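Local coordinates for protein methyltransferase (Pyrococcus horikoshii, PDB 1IXK) that probably binds RNA and transfers a methyl group from S-adenosyl-L-methionine to carbon 5 of cytidine in RNA, probably tRNA, at residues D150-E153 against N154-R157; L229-G232 against L233-L236; Y101-E104 against A105-Y109. All coordinates share one frame; numbering follows the deposited sequence.

In the fold
Along the chain contact 3 comes first, then contact 1, then contact 2, and none touches another: their centres lie 21 to 25 Å apart. Contact 3 (101-109) is the passage from strand 100-102, an outermost strand of the four-stranded antiparallel sheet, into helix 105-114, which leads to the methyltransferase sheet. Contacts 1 and 2 both flank that Rossmann-like sheet: contact 1 (150-157) turns from strand 145-149 into helix 153-166, and contact 2 (229-236) covers the C-terminal part of helix 215-235 and runs on toward strand 240-246. Contact 1 holds D150 of the predicted S-adenosyl-L-methionine site and contact 3 borders it through S107, whereas contact 2 holds none of the predicted site residues.

Contact 1 (D150-E153 against N154-R157); sequences DVDE and NRLR
With CG anti to the backbone N in both D150 and R155 (chi1 -171° in the arginine), and the arginine chain bent at chi3 (56°), the guanidinium doubles back over the turn and meets the carboxylate side-on. R155 NE gives a hydrogen bond to the syn lone pair of D150 OD2 at 3.0 Å, while R155 NH2 reaches D150 OD1 at 2.9 Å, that oxygen lying in the guanidinium plane. The two flat groups are nevertheless twisted 37° apart. D150 OD1 also accepts from D152 N at 2.9 Å, from the other face of the carboxylate, which makes an Asx turn. D152 then serves as N-cap of helix 153-166: its OD1 takes the R155 N-H at 2.9 Å from above the carboxylate plane. The helix proper follows with L156 N to D152 O and R157 N to E153 O. On the outer side, the aliphatic part of E153 lies against R157, CG sitting over the centre of one guanidinium face, 3.6 Å from R157 CZ; the E153 carboxylate is well out of that plane, so the opposite charges probably attract, but no N-H points at the carboxylate. R155 also touches A128 and D150 touches P129, both in the predicted S-adenosyl-L-methionine loop. D150 is itself predicted to bind that cofactor, consistent with the acidic residue found at the end of the second strand in many class I methyltransferases. With one oxygen gripped from both faces and the other held by NE, the carboxylate is fixed in rotation, and the arginine probably offsets part of its buried charge.

Contact 2 (L229-G232 against L233-L236); sequences LEKG and LEVL
L229 opens the contact on the buried side of helix 215-235, its CG 4.1 Å from L233 CD1 one turn on, the two side chains crossing at a slant. Its carbonyl oxygen accepts a nearly straight hydrogen bond from L233 N (3.0 Å, 167°). E230 takes part through its backbone: E230 O receives E234 N at 3.0 Å. K231 starts out pointing away, but bends at chi2 (-55°) and chi3 (-58°) swing the chain round to lie alongside E234, both running the same way. K231 NZ thus meets E234 OE1 at 2.7 Å on its syn side, a salt bridge between residues three apart on the helix, with E234 OE2 at 3.2 Å from the same nitrogen. An alanine here would remove the ammonium group and is likely to leave the E234 carboxylate without this charged mate and freer to turn. K231 O accepts a weak bond from V235 N, at 3.3 Å. G232 has no side chain, and V235 CG2 lies near its carbonyl oxygen, whose place is doubtful. L229 and L233 both rest on L242 of strand 240-246, and L229 also reaches V257 and A261 of helix 255-264. V235 and L236 lie on I191 of strand 188-194, while K314 NZ bonds to L233 O and L236 O, tying this part of the chain to strand 307-314.

Contact 3 (Y101-E104 against A105-Y109); sequences YIQE and ASSMY
E104, Q103 and S107 carry this contact, in which the chain leaves strand 100-102 and winds into helix 105-114. E104 acts across it chiefly through its carbonyl: S107 OG donates to E104 O at 2.6 Å, tilted 18° from the carbonyl plane, and S107 N adds a weak bond to the same oxygen at 3.1 Å. The serine hydroxyl can reach back because OG stands between its own backbone N and carbonyl carbon (chi1 67°). Backbone and side chain of one serine therefore close on a single acceptor, while M108 N bonds to A105 O and Y109 N to S106 O farther along. The E104 side chain is extended beyond CG, and its OE1 makes a weak hydrogen bond to S305 OG. The CB of Q103 leaves the backbone toward the helix, and the extended chain passes beside S107, with CB 3.5 Å from S107 OG and NE2 3.2 Å from that hydroxyl. Its other amide atom, OE1, is bonded to R48 NH2 of neighbouring strand 46-49 and lies 3.7 Å from M108 CG. The selenomethionine M108 crosses the glutamine at a slant, its terminal CE 3.7 Å from Q103 O and 4.0 Å from Q103 CG. Beyond the turn, M108 and Q103 both touch Y135 of helix 131-139, and Y109 stacks its ring on that of W75. S107 also touches K132, predicted to bind S-adenosyl-L-methionine, and the side chain of S106 comes within about 5 Å of that of C247, the predicted nucleophile. With the S107 hydroxyl committed to E104 O and the Q103 amide oxygen to R48, these groups are likely to hold their places beside the predicted cofactor site, whereas S107 O is buried with no partner in the model.

Contact 1 (D150-E153 against N154-R157)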
# COMPACT_ATOMS: atom_id res chain seq x y z
N ASP A 150 0.37 -16.91 -1.59
CA ASP A 150 -0.66 -16.88 -0.56
C ASP A 150 -0.65 -18.24 0.14
O ASP A 150 -0.78 -19.27 -0.52
CB ASP A 150 -2.04 -16.64 -1.17
CG ASP A 150 -3.07 -16.20 -0.13
OD1 ASP A 150 -2.94 -16.57 1.05
OD2 ASP A 150 -4.02 -15.48 -0.51
N VAL A 151 -0.49 -18.24 1.46
CA VAL A 151 -0.47 -19.50 2.21
C VAL A 151 -1.88 -20.05 2.43
O VAL A 151 -2.05 -21.20 2.83
CB VAL A 151 0.21 -19.31 3.59
CG1 VAL A 151 1.65 -18.82 3.40
CG2 VAL A 151 -0.59 -18.32 4.43
N ASP A 152 -2.88 -19.22 2.15
CA ASP A 152 -4.28 -19.60 2.33
C ASP A 152 -4.88 -20.02 0.99
O ASP A 152 -5.20 -19.18 0.16
CB ASP A 152 -5.07 -18.40 2.88
CG ASP A 152 -6.50 -18.76 3.26
OD1 ASP A 152 -7.18 -19.46 2.48
OD2 ASP A 152 -6.96 -18.33 4.34
N GLU A 153 -5.06 -21.33 0.80
CA GLU A 153 -5.60 -21.84 -0.46
C GLU A 153 -6.99 -21.31 -0.80
O GLU A 153 -7.28 -21.02 -1.96
CB GLU A 153 -5.64 -23.37 -0.45
CG GLU A 153 -5.95 -23.96 -1.83
CD GLU A 153 -4.81 -23.76 -2.81
OE1 GLU A 153 -3.74 -24.36 -2.60
OE2 GLU A 153 -4.97 -23.00 -3.80
N ASN A 154 -7.86 -21.20 0.20
CA ASN A 154 -9.21 -20.71 -0.04
C ASN A 154 -9.18 -19.29 -0.58
O ASN A 154 -9.90 -18.95 -1.51
CB ASN A 154 -10.04 -20.74 1.25
CG ASN A 154 -10.22 -22.15 1.78
OD1 ASN A 154 -10.63 -23.05 1.06
ND2 ASN A 154 -9.92 -22.34 3.07
N ARG A 155 -8.33 -18.46 0.02
CA ARG A 155 -8.20 -17.08 -0.40
C ARG A 155 -7.58 -17.03 -1.80
O ARG A 155 -7.99 -16.23 -2.64
CB ARG A 155 -7.32 -16.32 0.59
CG ARG A 155 -7.28 -14.82 0.39
CD ARG A 155 -6.73 -14.14 1.64
NE ARG A 155 -5.41 -14.66 2.00
CZ ARG A 155 -4.79 -14.39 3.14
NH1 ARG A 155 -5.38 -13.60 4.04
NH2 ARG A 155 -3.60 -14.90 3.39
N LEU A 156 -6.60 -17.90 -2.03
CA LEU A 156 -5.94 -17.96 -3.33
C LEU A 156 -6.96 -18.33 -4.40
O LEU A 156 -6.93 -17.79 -5.50
CB LEU A 156 -4.80 -18.99 -3.29
CG LEU A 156 -3.83 -19.02 -4.47
CD1 LEU A 156 -2.57 -19.80 -4.09
CD2 LEU A 156 -4.51 -19.65 -5.69
N ARG A 157 -7.86 -19.25 -4.07
CA ARG A 157 -8.90 -19.66 -5.01
C ARG A 157 -9.82 -18.49 -5.33
O ARG A 157 -10.22 -18.30 -6.47
CB ARG A 157 -9.73 -20.80 -4.42
CG ARG A 157 -9.01 -22.13 -4.43
CD ARG A 157 -9.71 -23.13 -3.53
NE ARG A 157 -9.10 -24.45 -3.61
CZ ARG A 157 -9.17 -25.36 -2.65
NH1 ARG A 157 -9.82 -25.08 -1.53
NH2 ARG A 157 -8.59 -26.55 -2.80

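Contact 2 (L229-G232 against L233-L236)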
# COMPACT_ATOMS: atom_id res chain seq x y z
N LEU A 229 11.90 -7.67 3.21
CA LEU A 229 12.65 -6.72 2.40
C LEU A 229 13.99 -7.30 1.96
O LEU A 229 14.41 -7.11 0.82
CB LEU A 229 12.86 -5.42 3.18
CG LEU A 229 13.59 -4.29 2.46
CD1 LEU A 229 12.89 -3.96 1.14
CD2 LEU A 229 13.63 -3.08 3.36
N GLU A 230 14.66 -8.03 2.85
CA GLU A 230 15.93 -8.64 2.49
C GLU A 230 15.75 -9.72 1.42
O GLU A 230 16.52 -9.78 0.47
CB GLU A 230 16.61 -9.24 3.73
CG GLU A 230 17.86 -10.04 3.42
CD GLU A 230 18.78 -10.20 4.62
OE1 GLU A 230 18.27 -10.30 5.75
OE2 GLU A 230 20.02 -10.23 4.42
N LYS A 231 14.72 -10.56 1.57
CA LYS A 231 14.48 -11.60 0.57
C LYS A 231 14.13 -10.97 -0.79
O LYS A 231 14.53 -11.47 -1.84
CB LYS A 231 13.34 -12.53 1.01
CG LYS A 231 13.63 -13.37 2.25
CD LYS A 231 14.91 -14.19 2.10
CE LYS A 231 14.84 -15.12 0.89
NZ LYS A 231 16.10 -15.90 0.71
N GLY A 232 13.37 -9.89 -0.75
CA GLY A 232 12.98 -9.21 -1.99
C GLY A 232 14.17 -8.61 -2.71
O GLY A 232 14.34 -8.79 -3.92
N LEU A 233 15.01 -7.89 -1.97
CA LEU A 233 16.19 -7.28 -2.57
C LEU A 233 17.13 -8.35 -3.12
O LEU A 233 17.80 -8.14 -4.14
CB LEU A 233 16.90 -6.40 -1.54
CG LEU A 233 16.13 -5.14 -1.14
CD1 LEU A 233 16.87 -4.40 -0.03
CD2 LEU A 233 15.94 -4.24 -2.35
N GLU A 234 17.16 -9.50 -2.45
CA GLU A 234 18.00 -10.63 -2.83
C GLU A 234 17.71 -11.16 -4.24
O GLU A 234 18.63 -11.47 -5.00
CB GLU A 234 17.82 -11.76 -1.82
CG GLU A 234 18.60 -13.03 -2.12
CD GLU A 234 18.09 -14.22 -1.32
OE1 GLU A 234 17.93 -14.08 -0.09
OE2 GLU A 234 17.85 -15.29 -1.92
N VAL A 235 16.43 -11.26 -4.59
CA VAL A 235 16.04 -11.77 -5.90
C VAL A 235 15.85 -10.66 -6.93
O VAL A 235 15.50 -10.92 -8.08
CB VAL A 235 14.72 -12.58 -5.79
CG1 VAL A 235 14.92 -13.77 -4.86
CG2 VAL A 235 13.59 -11.70 -5.29
N LEU A 236 16.09 -9.42 -6.52
CA LEU A 236 15.95 -8.29 -7.42
C LEU A 236 17.19 -8.12 -8.29
O LEU A 236 18.31 -8.25 -7.81
CB LEU A 236 15.72 -7.02 -6.59
CG LEU A 236 15.36 -5.74 -7.35
CD1 LEU A 236 14.03 -5.94 -8.07
CD2 LEU A 236 15.28 -4.57 -6.38

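Contact 3 (Y101-E104 against A105-Y109)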
# COMPACT_ATOMS: atom_id res chain seq x y z
N TYR A 101 -12.67 -2.09 -10.00
CA TYR A 101 -12.30 -2.89 -8.84
C TYR A 101 -12.34 -1.98 -7.62
O TYR A 101 -11.81 -0.87 -7.66
CB TYR A 101 -10.90 -3.48 -9.02
CG TYR A 101 -10.48 -4.40 -7.90
CD1 TYR A 101 -9.86 -3.90 -6.75
CD2 TYR A 101 -10.73 -5.77 -7.97
CE1 TYR A 101 -9.49 -4.75 -5.70
CE2 TYR A 101 -10.37 -6.62 -6.93
CZ TYR A 101 -9.75 -6.11 -5.80
OH TYR A 101 -9.40 -6.96 -4.78
N ILE A 102 -12.97 -2.44 -6.55
CA ILE A 102 -13.08 -1.64 -5.33
C ILE A 102 -11.92 -1.88 -4.37
O ILE A 102 -11.64 -3.01 -3.99
CB ILE A 102 -14.40 -1.94 -4.58
CG1 ILE A 102 -15.60 -1.75 -5.51
CG2 ILE A 102 -14.51 -1.03 -3.36
CD1 ILE A 102 -15.80 -0.33 -5.98
N GLN A 103 -11.25 -0.80 -3.98
CA GLN A 103 -10.13 -0.87 -3.05
C GLN A 103 -9.86 0.52 -2.51
O GLN A 103 -10.27 1.52 -3.09
CB GLN A 103 -8.87 -1.42 -3.75
CG GLN A 103 -8.35 -0.56 -4.89
CD GLN A 103 -7.12 -1.15 -5.55
OE1 GLN A 103 -6.84 -0.88 -6.71
NE2 GLN A 103 -6.36 -1.95 -4.81
N GLU A 104 -9.17 0.58 -1.38
CA GLU A 104 -8.85 1.86 -0.75
C GLU A 104 -7.93 2.69 -1.62
O GLU A 104 -7.10 2.15 -2.36
CB GLU A 104 -8.20 1.61 0.61
CG GLU A 104 -9.09 0.89 1.60
CD GLU A 104 -8.36 0.57 2.89
OE1 GLU A 104 -7.72 1.48 3.45
OE2 GLU A 104 -8.42 -0.60 3.33
N ALA A 105 -8.06 4.00 -1.53
CA ALA A 105 -7.23 4.91 -2.32
C ALA A 105 -5.75 4.65 -2.06
O ALA A 105 -4.96 4.55 -2.99
CB ALA A 105 -7.58 6.35 -1.99
N SER A 106 -5.38 4.54 -0.79
CA SER A 106 -3.98 4.31 -0.45
C SER A 106 -3.40 3.05 -1.09
O SER A 106 -2.24 3.03 -1.49
CB SER A 106 -3.80 4.25 1.07
OG SER A 106 -4.48 3.15 1.64
N SER A 107 -4.21 2.00 -1.19
CA SER A 107 -3.74 0.74 -1.77
C SER A 107 -3.42 0.86 -3.27
O SER A 107 -2.80 -0.02 -3.84
CB SER A 107 -4.77 -0.38 -1.53
OG SER A 107 -5.97 -0.14 -2.25
N MSE A 108 -3.84 1.96 -3.89
CA MSE A 108 -3.58 2.19 -5.31
C MSE A 108 -2.19 2.77 -5.54
O MSE A 108 -1.61 2.62 -6.62
CB MSE A 108 -4.63 3.15 -5.89
CG MSE A 108 -6.06 2.63 -5.89
SE MSE A 108 -7.23 3.80 -6.67
CE MSE A 108 -8.77 3.26 -5.93
N TYR A 109 -1.64 3.41 -4.52
CA TYR A 109 -0.33 4.05 -4.65
C TYR A 109 0.85 3.11 -4.95
O TYR A 109 1.60 3.34 -5.90
CB TYR A 109 -0.02 4.85 -3.37
CG TYR A 109 0.99 5.97 -3.54
CD1 TYR A 109 1.83 6.04 -4.65
CD2 TYR A 109 1.13 6.96 -2.55
CE1 TYR A 109 2.78 7.05 -4.79
CE2 TYR A 109 2.08 7.97 -2.68
CZ TYR A 109 2.90 8.01 -3.80
OH TYR A 109 3.85 9.00 -3.93